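Local structure of PILD processed protein (Shewanella oneidensis, 4D40) at residues Arg6-Gln11 against Asn85-His89; Ser16-Glu21 against Gly54-Lys58; Leu29-Gln34 against Tyr46-Lys52. The protein is a type IV pilin, a subunit that probably assembles with its copies into the thin adhesive pili on the bacterial surface. One frame throughout, in Å; residues are numbered along the deposited sequence.

Interaction 1. Residues Arg6-Gln11 against Asn85-His89; sequences RFDAQQ and NCWSH
The C-terminal tail Asn85-His89, in irregular conformation, lies against one side of helix segment Arg6-Gln11, nearest at Gln10 and His89, whose CA atoms are 6.4 Å apart. Gln10 carries the contact. Its amide works both ways on the tail: OE1 accepts the backbone N of Ser88 at 3.0 Å in a nearly straight bond, while NE2 gives a hydrogen to Cys86 O, also at 3.0 Å, from above the carbonyl plane. That same oxygen takes a second hydrogen from Arg6 NH1 at 3.2 Å, this one in the carbonyl plane on a lone pair, so two helix side chains share one carbonyl. Arg6 NE forms a salt bridge with Asp67. With its chain extended beyond CG, Gln10 lies flat over the Trp87 indole, amide and ring planes 19° apart, CG above the six-membered ring. Next to it, Gln11 CG sits over the centre of the His89 imidazole, 3.7 Å from its centroid; Phe7 CE1, about one turn before Gln10, meets Ser88 OG at 3.4 Å. Trp87 NE1 is bonded to Val81 O, and Cys86 is joined to Cys69 by a disulfide. The loop closed by this disulfide probably corresponds to the D-region of type IV pilins; from its second cysteine onward the tail is fastened back onto the long N-terminal helix.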
ATOM      1  N   ARG A   6       4.481 -11.486   1.032  1.00 24.61           N
ATOM      2  CA  ARG A   6       4.937 -10.147   0.668  1.00 22.00           C
ATOM      3  C   ARG A   6       4.291  -9.738  -0.651  1.00 26.85           C
ATOM      4  O   ARG A   6       3.810  -8.615  -0.804  1.00 23.98           O
ATOM      5  CB  ARG A   6       6.465 -10.096   0.552  1.00 24.46           C
ATOM      6  CG  ARG A   6       7.029  -8.684   0.342  1.00 25.42           C
ATOM      7  CD  ARG A   6       8.305  -8.703  -0.492  1.00 26.28           C
ATOM      8  NE  ARG A   6       9.301  -9.614   0.048  1.00 30.48           N
ATOM      9  CZ  ARG A   6      10.303 -10.143  -0.649  1.00 36.79           C
ATOM     10  NH1 ARG A   6      10.466  -9.851  -1.933  1.00 36.58           N
ATOM     11  NH2 ARG A   6      11.152 -10.968  -0.055  1.00 34.59           N
ATOM     12  N   PHE A   7       4.269 -10.663  -1.603  1.00 28.54           N
ATOM     13  CA  PHE A   7       3.732 -10.355  -2.922  1.00 26.82           C
ATOM     14  C   PHE A   7       2.210 -10.210  -2.854  1.00 27.16           C
ATOM     15  O   PHE A   7       1.631  -9.379  -3.561  1.00 27.87           O
ATOM     16  CB  PHE A   7       4.140 -11.427  -3.935  1.00 29.84           C
ATOM     17  CG  PHE A   7       5.622 -11.449  -4.250  1.00 31.01           C
ATOM     18  CD1 PHE A   7       6.366 -10.276  -4.299  1.00 30.49           C
ATOM     19  CD2 PHE A   7       6.265 -12.645  -4.507  1.00 34.62           C
ATOM     20  CE1 PHE A   7       7.717 -10.301  -4.587  1.00 30.25           C
ATOM     21  CE2 PHE A   7       7.622 -12.678  -4.798  1.00 35.03           C
ATOM     22  CZ  PHE A   7       8.346 -11.503  -4.841  1.00 32.55           C
ATOM     23  N   ASP A   8       1.568 -11.004  -1.998  1.00 27.49           N
ATOM     24  CA  ASP A   8       0.137 -10.846  -1.727  1.00 27.72           C
ATOM     25  C   ASP A   8      -0.169  -9.443  -1.217  1.00 25.61           C
ATOM     26  O   ASP A   8      -1.137  -8.810  -1.635  1.00 26.76           O
ATOM     27  CB  ASP A   8      -0.350 -11.866  -0.694  1.00 27.67           C
ATOM     28  CG  ASP A   8      -0.469 -13.268  -1.254  1.00 37.21           C
ATOM     29  OD1 ASP A   8      -0.488 -13.434  -2.495  1.00 39.88           O
ATOM     30  OD2 ASP A   8      -0.554 -14.206  -0.436  1.00 37.03           O
ATOM     31  N   ALA A   9       0.652  -8.970  -0.287  1.00 23.69           N
ATOM     32  CA  ALA A   9       0.482  -7.631   0.266  1.00 21.39           C
ATOM     33  C   ALA A   9       0.665  -6.573  -0.814  1.00 22.70           C
ATOM     34  O   ALA A   9      -0.086  -5.597  -0.877  1.00 20.87           O
ATOM     35  CB  ALA A   9       1.464  -7.406   1.410  1.00 20.79           C
ATOM     36  N   GLN A  10       1.660  -6.777  -1.671  1.00 20.94           N
ATOM     37  CA  GLN A  10       1.907  -5.866  -2.780  1.00 21.98           C
ATOM     38  C   GLN A  10       0.693  -5.796  -3.697  1.00 24.78           C
ATOM     39  O   GLN A  10       0.283  -4.713  -4.113  1.00 24.65           O
ATOM     40  CB  GLN A  10       3.144  -6.297  -3.570  1.00 19.60           C
ATOM     41  CG  GLN A  10       4.446  -5.998  -2.851  1.00 22.63           C
ATOM     42  CD  GLN A  10       5.665  -6.582  -3.530  1.00 28.26           C
ATOM     43  OE1 GLN A  10       5.649  -6.899  -4.723  1.00 25.50           O
ATOM     44  NE2 GLN A  10       6.742  -6.730  -2.766  1.00 26.03           N
ATOM     45  N   GLN A  11       0.115  -6.952  -3.999  1.00 23.69           N
ATOM     46  CA  GLN A  11      -1.044  -7.008  -4.881  1.00 25.15           C
ATOM     47  C   GLN A  11      -2.212  -6.239  -4.288  1.00 25.06           C
ATOM     48  O   GLN A  11      -2.978  -5.613  -5.011  1.00 25.26           O
ATOM     49  CB  GLN A  11      -1.449  -8.455  -5.142  1.00 26.95           C
ATOM     50  CG  GLN A  11      -0.509  -9.197  -6.070  1.00 36.94           C
ATOM     51  CD  GLN A  11      -0.904 -10.651  -6.249  1.00 53.24           C
ATOM     52  OE1 GLN A  11      -0.790 -11.455  -5.326  1.00 48.61           O
ATOM     53  NE2 GLN A  11      -1.380 -10.990  -7.440  1.00 70.34           N
ATOM     54  N   ASN A  85      15.061  -4.661  -5.166  1.00 35.02           N
ATOM     55  CA  ASN A  85      15.138  -5.985  -4.532  1.00 34.64           C
ATOM     56  C   ASN A  85      13.843  -6.559  -3.943  1.00 35.45           C
ATOM     57  O   ASN A  85      13.868  -7.675  -3.430  1.00 34.50           O
ATOM     58  CB  ASN A  85      16.181  -5.968  -3.406  1.00 33.41           C
ATOM     59  CG  ASN A  85      17.520  -5.414  -3.847  1.00 40.59           C
ATOM     60  OD1 ASN A  85      17.969  -5.648  -4.971  1.00 47.22           O
ATOM     61  ND2 ASN A  85      18.175  -4.681  -2.955  1.00 41.18           N
ATOM     62  N   CYS A  86      12.724  -5.843  -4.010  1.00 27.54           N
ATOM     63  CA  CYS A  86      11.555  -6.239  -3.210  1.00 25.38           C
ATOM     64  C   CYS A  86      10.238  -6.383  -3.949  1.00 27.08           C
ATOM     65  O   CYS A  86       9.497  -7.343  -3.719  1.00 27.47           O
ATOM     66  CB  CYS A  86      11.374  -5.241  -2.077  1.00 24.64           C
ATOM     67  SG  CYS A  86      12.627  -5.470  -0.805  1.00 27.40           S
ATOM     68  N   TRP A  87       9.944  -5.430  -4.824  1.00 27.21           N
ATOM     69  CA  TRP A  87       8.650  -5.374  -5.498  1.00 24.19           C
ATOM     70  C   TRP A  87       8.627  -6.174  -6.799  1.00 28.50           C
ATOM     71  O   TRP A  87       9.589  -6.164  -7.567  1.00 29.51           O
ATOM     72  CB  TRP A  87       8.280  -3.917  -5.773  1.00 25.99           C
ATOM     73  CG  TRP A  87       7.621  -3.234  -4.611  1.00 23.14           C
ATOM     74  CD1 TRP A  87       8.236  -2.682  -3.521  1.00 23.59           C
ATOM     75  CD2 TRP A  87       6.216  -3.016  -4.430  1.00 23.53           C
ATOM     76  NE1 TRP A  87       7.298  -2.138  -2.673  1.00 22.06           N
ATOM     77  CE2 TRP A  87       6.052  -2.329  -3.208  1.00 22.30           C
ATOM     78  CE3 TRP A  87       5.081  -3.334  -5.182  1.00 26.71           C
ATOM     79  CZ2 TRP A  87       4.801  -1.960  -2.723  1.00 21.45           C
ATOM     80  CZ3 TRP A  87       3.839  -2.972  -4.696  1.00 23.38           C
ATOM     81  CH2 TRP A  87       3.707  -2.287  -3.482  1.00 23.42           C
ATOM     82  N   SER A  88       7.514  -6.865  -7.029  1.00 27.85           N
ATOM     83  CA  SER A  88       7.299  -7.634  -8.250  1.00 29.19           C
ATOM     84  C   SER A  88       5.927  -7.330  -8.841  1.00 30.84           C
ATOM     85  O   SER A  88       5.438  -8.066  -9.702  1.00 35.33           O
ATOM     86  CB  SER A  88       7.435  -9.133  -7.964  1.00 33.05           C
ATOM     87  OG  SER A  88       8.786  -9.477  -7.728  1.00 40.78           O
ATOM     88  N   HIS A  89       5.324  -6.236  -8.380  1.00 26.68           N
ATOM     89  CA  HIS A  89       3.993  -5.821  -8.810  1.00 29.86           C
ATOM     90  C   HIS A  89       3.916  -4.305  -8.891  1.00 27.44           C
ATOM     91  O   HIS A  89       2.920  -3.735  -9.348  1.00 26.84           O
ATOM     92  CB  HIS A  89       2.924  -6.344  -7.846  1.00 32.52           C
ATOM     93  CG  HIS A  89       2.854  -7.836  -7.778  1.00 40.96           C
ATOM     94  ND1 HIS A  89       2.087  -8.585  -8.645  1.00 48.65           N
ATOM     95  CD2 HIS A  89       3.462  -8.721  -6.952  1.00 42.87           C
ATOM     96  CE1 HIS A  89       2.222  -9.866  -8.353  1.00 53.85           C
ATOM     97  NE2 HIS A  89       3.053  -9.975  -7.331  1.00 48.30           N
ATOM     98  OXT HIS A  89       4.852  -3.615  -8.489  1.00 30.51           O
TER

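Interaction 2. Residues Ser16-Glu21 against Gly54-Lys58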
ATOM      1  N   SER A  16      -5.700  -1.453  -4.103  1.00 20.30           N
ATOM      2  CA  SER A  16      -6.105  -0.323  -3.272  1.00 17.53           C
ATOM      3  C   SER A  16      -5.793   1.006  -3.951  1.00 18.14           C
ATOM      4  O   SER A  16      -6.615   1.923  -3.928  1.00 18.07           O
ATOM      5  CB  SER A  16      -5.427  -0.388  -1.909  1.00 18.57           C
ATOM      6  OG  SER A  16      -5.895  -1.523  -1.188  1.00 21.59           O
ATOM      7  N   ALA A  17      -4.617   1.102  -4.563  1.00 19.14           N
ATOM      8  CA  ALA A  17      -4.229   2.316  -5.276  1.00 16.22           C
ATOM      9  C   ALA A  17      -5.150   2.547  -6.471  1.00 19.30           C
ATOM     10  O   ALA A  17      -5.448   3.693  -6.824  1.00 18.13           O
ATOM     11  CB  ALA A  17      -2.773   2.230  -5.744  1.00 21.73           C
ATOM     12  N   GLN A  18      -5.590   1.458  -7.092  1.00 19.85           N
ATOM     13  CA  GLN A  18      -6.462   1.550  -8.265  1.00 19.20           C
ATOM     14  C   GLN A  18      -7.835   2.092  -7.871  1.00 22.08           C
ATOM     15  O   GLN A  18      -8.455   2.871  -8.602  1.00 22.00           O
ATOM     16  CB  GLN A  18      -6.587   0.183  -8.951  1.00 26.37           C
ATOM     17  CG  GLN A  18      -5.283  -0.259  -9.612  1.00 21.35           C
ATOM     18  CD  GLN A  18      -5.297  -1.686 -10.087  1.00 19.42           C
ATOM     19  OE1 GLN A  18      -6.236  -2.439  -9.828  1.00 23.90           O
ATOM     20  NE2 GLN A  18      -4.250  -2.071 -10.817  1.00 23.93           N
ATOM     21  N   ALA A  19      -8.305   1.692  -6.699  1.00 20.12           N
ATOM     22  CA  ALA A  19      -9.567   2.205  -6.190  1.00 21.65           C
ATOM     23  C   ALA A  19      -9.446   3.695  -5.853  1.00 18.94           C
ATOM     24  O   ALA A  19     -10.375   4.469  -6.091  1.00 22.44           O
ATOM     25  CB  ALA A  19     -10.004   1.415  -4.972  1.00 25.67           C
ATOM     26  N   LEU A  20      -8.303   4.090  -5.303  1.00 19.28           N
ATOM     27  CA  LEU A  20      -8.064   5.491  -4.975  1.00 19.74           C
ATOM     28  C   LEU A  20      -8.075   6.360  -6.232  1.00 20.86           C
ATOM     29  O   LEU A  20      -8.574   7.480  -6.189  1.00 22.80           O
ATOM     30  CB  LEU A  20      -6.742   5.650  -4.224  1.00 18.10           C
ATOM     31  CG  LEU A  20      -6.749   5.092  -2.794  1.00 22.48           C
ATOM     32  CD1 LEU A  20      -5.331   4.964  -2.271  1.00 23.62           C
ATOM     33  CD2 LEU A  20      -7.588   5.970  -1.866  1.00 20.47           C
ATOM     34  N   GLU A  21      -7.551   5.846  -7.346  1.00 19.36           N
ATOM     35  CA  GLU A  21      -7.549   6.612  -8.598  1.00 19.37           C
ATOM     36  C   GLU A  21      -8.961   6.783  -9.157  1.00 22.32           C
ATOM     37  O   GLU A  21      -9.250   7.773  -9.823  1.00 24.09           O
ATOM     38  CB  GLU A  21      -6.673   5.949  -9.665  1.00 24.66           C
ATOM     39  CG  GLU A  21      -5.176   6.253  -9.652  1.00 35.48           C
ATOM     40  CD  GLU A  21      -4.810   7.660  -9.205  1.00 28.86           C
ATOM     41  OE1 GLU A  21      -5.173   8.652  -9.875  1.00 26.76           O
ATOM     42  OE2 GLU A  21      -4.123   7.767  -8.182  1.00 25.99           O
ATOM     43  N   GLY A  54      -2.089  13.887  -2.783  1.00 23.67           N
ATOM     44  CA  GLY A  54      -1.196  12.744  -2.698  1.00 23.17           C
ATOM     45  C   GLY A  54      -1.643  11.748  -1.646  1.00 22.41           C
ATOM     46  O   GLY A  54      -2.583  12.014  -0.899  1.00 23.63           O
ATOM     47  N   PHE A  55      -0.974  10.599  -1.590  1.00 20.07           N
ATOM     48  CA  PHE A  55      -1.197   9.634  -0.516  1.00 19.38           C
ATOM     49  C   PHE A  55      -0.029   8.674  -0.368  1.00 24.33           C
ATOM     50  O   PHE A  55       0.823   8.564  -1.247  1.00 20.03           O
ATOM     51  CB  PHE A  55      -2.480   8.820  -0.755  1.00 18.96           C
ATOM     52  CG  PHE A  55      -2.387   7.848  -1.905  1.00 17.75           C
ATOM     53  CD1 PHE A  55      -1.759   6.624  -1.759  1.00 17.94           C
ATOM     54  CD2 PHE A  55      -2.945   8.160  -3.139  1.00 20.97           C
ATOM     55  CE1 PHE A  55      -1.678   5.735  -2.807  1.00 20.96           C
ATOM     56  CE2 PHE A  55      -2.869   7.277  -4.185  1.00 21.23           C
ATOM     57  CZ  PHE A  55      -2.231   6.055  -4.020  1.00 19.69           C
ATOM     58  N   SER A  56      -0.028   7.959   0.751  1.00 19.45           N
ATOM     59  CA  SER A  56       0.875   6.842   0.961  1.00 20.97           C
ATOM     60  C   SER A  56       0.086   5.650   1.472  1.00 20.79           C
ATOM     61  O   SER A  56      -0.613   5.751   2.483  1.00 21.57           O
ATOM     62  CB  SER A  56       1.970   7.198   1.960  1.00 20.05           C
ATOM     63  OG  SER A  56       2.730   6.044   2.287  1.00 21.01           O
ATOM     64  N   LEU A  57       0.200   4.536   0.757  1.00 16.45           N
ATOM     65  CA  LEU A  57      -0.321   3.251   1.217  1.00 17.67           C
ATOM     66  C   LEU A  57       0.841   2.461   1.782  1.00 18.92           C
ATOM     67  O   LEU A  57       1.899   2.392   1.150  1.00 18.74           O
ATOM     68  CB  LEU A  57      -0.978   2.474   0.072  1.00 19.14           C
ATOM     69  CG  LEU A  57      -2.369   2.917  -0.362  1.00 17.41           C
ATOM     70  CD1 LEU A  57      -2.716   2.319  -1.729  1.00 21.30           C
ATOM     71  CD2 LEU A  57      -3.396   2.505   0.681  1.00 19.64           C
ATOM     72  N   LYS A  58       0.671   1.866   2.964  1.00 18.07           N
ATOM     73  CA  LYS A  58       1.742   1.061   3.532  1.00 16.36           C
ATOM     74  C   LYS A  58       1.248  -0.294   3.983  1.00 21.33           C
ATOM     75  O   LYS A  58       0.097  -0.450   4.393  1.00 21.59           O
ATOM     76  CB  LYS A  58       2.402   1.759   4.719  1.00 20.88           C
ATOM     77  CG  LYS A  58       3.054   3.083   4.370  1.00 21.48           C
ATOM     78  CD  LYS A  58       3.829   3.630   5.553  1.00 27.58           C
ATOM     79  CE  LYS A  58       4.797   4.710   5.123  1.00 35.29           C
ATOM     80  NZ  LYS A  58       4.059   5.914   4.679  1.00 33.06           N
TER
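Apolar packing makes nearly all of this contact, and Leu20 is at its centre. Its CD1 methyl stands over the middle of the Phe55 ring, 3.7 Å from the centroid and 9° off the ring normal, a CH-pi contact with all six ring carbons at similar range. The same methyl meets Leu57 CD1 tip to tip at 3.8 Å, so a single branch of Leu20 fills the angle between the two strand residues. Phe55 and Leu57 alternate with Ser56 along the strand, which is why both turn toward the helix while Ser56 turns away. The ring of Phe55 gets there with CG between its backbone N and carbonyl carbon (chi1 70°). Leu57 CD1 pushes in against the helix backbone itself, 3.6 Å from Ala17 N, and touches the CB atoms of Ser16 and Ala17; the small side chains at these two positions let it come so close. The segment axes approach to 10.3 Å and run nearly antiparallel, at 155°. This is the core of the type IV pilin fold, a long N-terminal helix packed against an antiparallel sheet, with Tyr46 of the neighbouring strand also touching Leu20 and Leu57. Replacing Phe55 by an alanine would probably leave Leu20 CD1 without the ring face it rests on and open a gap between helix and sheet. The polar ends of Glu21 and Ser16 find their partners outside the two segments. Glu21 OE2 lies at the Phe55 ring edge, 4.2 Å from CE2, but its hydrogen bond is to Tyr30 OH, whose ring also meets Phe55 edge-to-face. Ser16 OG bonds back to Tyr12 O within the helix.

Interaction 3. Residues Leu29-Gln34 against Tyr46-Lys52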
ATOM      1  N   LEU A  29      -9.705  14.782  -6.119  1.00 23.01           N
ATOM      2  CA  LEU A  29      -8.945  14.697  -4.874  1.00 21.02           C
ATOM      3  C   LEU A  29      -8.973  13.263  -4.362  1.00 26.69           C
ATOM      4  O   LEU A  29      -9.871  12.502  -4.703  1.00 26.35           O
ATOM      5  CB  LEU A  29      -9.529  15.623  -3.808  1.00 24.92           C
ATOM      6  CG  LEU A  29      -9.381  17.132  -3.978  1.00 27.52           C
ATOM      7  CD1 LEU A  29     -10.174  17.837  -2.894  1.00 37.79           C
ATOM      8  CD2 LEU A  29      -7.917  17.548  -3.938  1.00 32.40           C
ATOM      9  N   TYR A  30      -8.002  12.894  -3.537  1.00 23.45           N
ATOM     10  CA  TYR A  30      -8.054  11.596  -2.866  1.00 20.31           C
ATOM     11  C   TYR A  30      -8.962  11.696  -1.646  1.00 23.06           C
ATOM     12  O   TYR A  30      -9.174  12.786  -1.121  1.00 23.83           O
ATOM     13  CB  TYR A  30      -6.651  11.127  -2.479  1.00 20.13           C
ATOM     14  CG  TYR A  30      -5.804  10.789  -3.678  1.00 18.18           C
ATOM     15  CD1 TYR A  30      -6.109   9.692  -4.479  1.00 16.87           C
ATOM     16  CD2 TYR A  30      -4.708  11.570  -4.021  1.00 19.26           C
ATOM     17  CE1 TYR A  30      -5.339   9.378  -5.583  1.00 19.74           C
ATOM     18  CE2 TYR A  30      -3.934  11.263  -5.126  1.00 19.91           C
ATOM     19  CZ  TYR A  30      -4.258  10.172  -5.906  1.00 19.02           C
ATOM     20  OH  TYR A  30      -3.484   9.870  -7.004  1.00 20.43           O
ATOM     21  N   PRO A  31      -9.513  10.555  -1.194  1.00 20.39           N
ATOM     22  CA  PRO A  31     -10.451  10.555  -0.066  1.00 22.65           C
ATOM     23  C   PRO A  31      -9.789  10.734   1.292  1.00 20.13           C
ATOM     24  O   PRO A  31      -8.596  10.483   1.439  1.00 25.92           O
ATOM     25  CB  PRO A  31     -11.100   9.173  -0.154  1.00 21.62           C
ATOM     26  CG  PRO A  31     -10.074   8.326  -0.816  1.00 20.92           C
ATOM     27  CD  PRO A  31      -9.406   9.224  -1.815  1.00 23.38           C
ATOM     28  N   ALA A  32     -10.585  11.139   2.275  1.00 22.48           N
ATOM     29  CA  ALA A  32     -10.093  11.344   3.630  1.00 24.49           C
ATOM     30  C   ALA A  32      -9.648  10.031   4.268  1.00 29.70           C
ATOM     31  O   ALA A  32      -8.769  10.024   5.132  1.00 28.72           O
ATOM     32  CB  ALA A  32     -11.161  11.998   4.480  1.00 28.66           C
ATOM     33  N   SER A  33     -10.268   8.928   3.853  1.00 23.88           N
ATOM     34  CA  SER A  33      -9.965   7.609   4.410  1.00 24.28           C
ATOM     35  C   SER A  33     -10.242   6.488   3.419  1.00 27.13           C
ATOM     36  O   SER A  33     -10.922   6.688   2.419  1.00 27.68           O
ATOM     37  CB  SER A  33     -10.783   7.366   5.683  1.00 34.70           C
ATOM     38  OG  SER A  33     -12.174   7.342   5.406  1.00 35.25           O
ATOM     39  N   GLN A  34      -9.713   5.305   3.718  1.00 21.68           N
ATOM     40  CA  GLN A  34      -9.955   4.115   2.913  1.00 20.83           C
ATOM     41  C   GLN A  34      -9.968   2.922   3.855  1.00 28.10           C
ATOM     42  O   GLN A  34      -9.063   2.773   4.676  1.00 29.05           O
ATOM     43  CB  GLN A  34      -8.887   3.932   1.830  1.00 28.02           C
ATOM     44  CG  GLN A  34      -9.142   2.745   0.895  1.00 32.93           C
ATOM     45  CD  GLN A  34      -8.059   2.574  -0.167  1.00 35.02           C
ATOM     46  OE1 GLN A  34      -6.887   2.875   0.071  1.00 35.74           O
ATOM     47  NE2 GLN A  34      -8.449   2.086  -1.347  1.00 27.36           N
ATOM     48  N   TYR A  46      -3.635   3.774   5.029  1.00 19.55           N
ATOM     49  CA  TYR A  46      -3.777   4.791   3.994  1.00 18.77           C
ATOM     50  C   TYR A  46      -3.624   6.158   4.637  1.00 21.04           C
ATOM     51  O   TYR A  46      -4.353   6.481   5.583  1.00 21.54           O
ATOM     52  CB  TYR A  46      -5.138   4.675   3.315  1.00 20.56           C
ATOM     53  CG  TYR A  46      -5.544   5.881   2.498  1.00 19.82           C
ATOM     54  CD1 TYR A  46      -4.945   6.135   1.282  1.00 17.35           C
ATOM     55  CD2 TYR A  46      -6.550   6.743   2.929  1.00 20.02           C
ATOM     56  CE1 TYR A  46      -5.319   7.230   0.511  1.00 18.68           C
ATOM     57  CE2 TYR A  46      -6.939   7.842   2.156  1.00 20.43           C
ATOM     58  CZ  TYR A  46      -6.308   8.070   0.948  1.00 17.97           C
ATOM     59  OH  TYR A  46      -6.669   9.148   0.163  1.00 21.59           O
ATOM     60  N   THR A  47      -2.676   6.943   4.134  1.00 18.72           N
ATOM     61  CA  THR A  47      -2.410   8.291   4.641  1.00 19.28           C
ATOM     62  C   THR A  47      -2.452   9.298   3.502  1.00 24.29           C
ATOM     63  O   THR A  47      -1.493   9.408   2.735  1.00 20.36           O
ATOM     64  CB  THR A  47      -1.035   8.375   5.333  1.00 18.91           C
ATOM     65  OG1 THR A  47      -0.951   7.369   6.349  1.00 22.80           O
ATOM     66  CG2 THR A  47      -0.829   9.732   5.979  1.00 22.85           C
ATOM     67  N   PRO A  48      -3.566  10.034   3.382  1.00 20.85           N
ATOM     68  CA  PRO A  48      -3.595  11.103   2.385  1.00 20.14           C
ATOM     69  C   PRO A  48      -2.750  12.282   2.822  1.00 23.63           C
ATOM     70  O   PRO A  48      -2.488  12.458   4.012  1.00 25.55           O
ATOM     71  CB  PRO A  48      -5.073  11.485   2.322  1.00 24.89           C
ATOM     72  CG  PRO A  48      -5.583  11.192   3.687  1.00 26.40           C
ATOM     73  CD  PRO A  48      -4.810   9.992   4.176  1.00 23.19           C
ATOM     74  N   THR A  49      -2.317  13.086   1.864  1.00 23.19           N
ATOM     75  CA  THR A  49      -1.673  14.337   2.198  1.00 24.27           C
ATOM     76  C   THR A  49      -2.729  15.311   2.691  1.00 25.47           C
ATOM     77  O   THR A  49      -3.920  15.123   2.449  1.00 25.01           O
ATOM     78  CB  THR A  49      -0.931  14.928   1.004  1.00 25.94           C
ATOM     79  OG1 THR A  49      -1.857  15.150  -0.067  1.00 26.78           O
ATOM     80  CG2 THR A  49       0.150  13.978   0.546  1.00 27.19           C
ATOM     81  N   ALA A  50      -2.288  16.349   3.391  1.00 28.34           N
ATOM     82  CA  ALA A  50      -3.203  17.345   3.918  1.00 31.86           C
ATOM     83  C   ALA A  50      -4.044  17.987   2.809  1.00 40.57           C
ATOM     84  O   ALA A  50      -5.229  18.262   3.014  1.00 36.46           O
ATOM     85  CB  ALA A  50      -2.428  18.407   4.687  1.00 42.83           C
ATOM     86  N   ASP A  51      -3.452  18.205   1.635  1.00 34.53           N
ATOM     87  CA  ASP A  51      -4.191  18.837   0.542  1.00 32.82           C
ATOM     88  C   ASP A  51      -4.908  17.817  -0.351  1.00 29.35           C
ATOM     89  O   ASP A  51      -5.569  18.200  -1.324  1.00 29.41           O
ATOM     90  CB  ASP A  51      -3.267  19.743  -0.301  1.00 33.98           C
ATOM     91  CG  ASP A  51      -2.207  18.979  -1.107  1.00 30.35           C
ATOM     92  OD1 ASP A  51      -2.193  17.732  -1.133  1.00 28.04           O
ATOM     93  OD2 ASP A  51      -1.381  19.667  -1.754  1.00 33.96           O
ATOM     94  N   LYS A  52      -4.777  16.535  -0.006  1.00 26.64           N
ATOM     95  CA  LYS A  52      -5.511  15.446  -0.654  1.00 26.05           C
ATOM     96  C   LYS A  52      -5.118  15.239  -2.122  1.00 25.55           C
ATOM     97  O   LYS A  52      -5.829  14.557  -2.862  1.00 25.73           O
ATOM     98  CB  LYS A  52      -7.025  15.687  -0.559  1.00 31.30           C
ATOM     99  CG  LYS A  52      -7.559  15.906   0.863  1.00 41.77           C
ATOM    100  CD  LYS A  52      -7.612  14.618   1.662  1.00 47.90           C
ATOM    101  CE  LYS A  52      -7.882  14.884   3.142  1.00 60.62           C
ATOM    102  NZ  LYS A  52      -6.673  15.384   3.858  1.00 57.42           N
TER
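The Tyr46 ring has the carbonyl oxygen of Pro31 at its edge, in plane, and Gln34 CB over one face, off-centre, 4.2 Å from the ring centroid and 30° from the normal. The Gln34 side chain crosses the ring at about a right angle, its amide plane steeply inclined to it. Over the centre of the opposite face, 4.1 Å above the plane, lies Pro48 N of the tyrosine's own strand. In this type IV pilin fold the residues involved are the loop that leaves the long helix and the end of the first strand with the turn beyond it, so the contact ties the helix-to-sheet connection to the edge of the sheet. A chi1 of 164° swings CG of Tyr46 to the side away from its own N and carries the ring across to the loop, where OH donates to Pro31 O at 2.7 Å, in the carbonyl plane and on a lone pair. Around that hydroxyl Tyr30 CB and Pro31 CD pack closely. Gln34 NE2 bonds onward to Ser16 O, linking the loop back to the helix. The second anchor is purely backbone: Tyr30 N gives its hydrogen to Lys52 O at 2.8 Å. Tyr30 turns its ring end away from this contact, its OH bonded to Glu21, while Leu29 CD2 rests against Asp51 O at 3.6 Å. Lys52 closes the type I turn that starts at Thr49, and its CB and CD lie alongside Tyr30 O. Bends at chi2 and chi4 curl its chain back over the turn, bringing NZ 3.1 Å from Thr49 O, which Lys52 N reaches from the opposite face of the carbonyl plane.

Helix 2-27 underlies interactions 1 and 2, whose centres are about 15 Å apart on opposite sides of the chain's centre. Along the chain the contacts are nested: interaction 3 falls within the loop closed by interaction 2, and that within the loop closed by interaction 1, which brings the C-terminus back near the start of the helix. Interactions 2 and 3 are about 9 Å apart between centres and touch, through Phe55 CB packed on Tyr46 CE1 and through the neighbouring strands 55-61 and 42-48 at Ser56 and Thr47. The centres of interactions 1 and 3 are about 23 Å apart. The helix is thus fixed to the tail near one end and to sheet and connecting loop farther along.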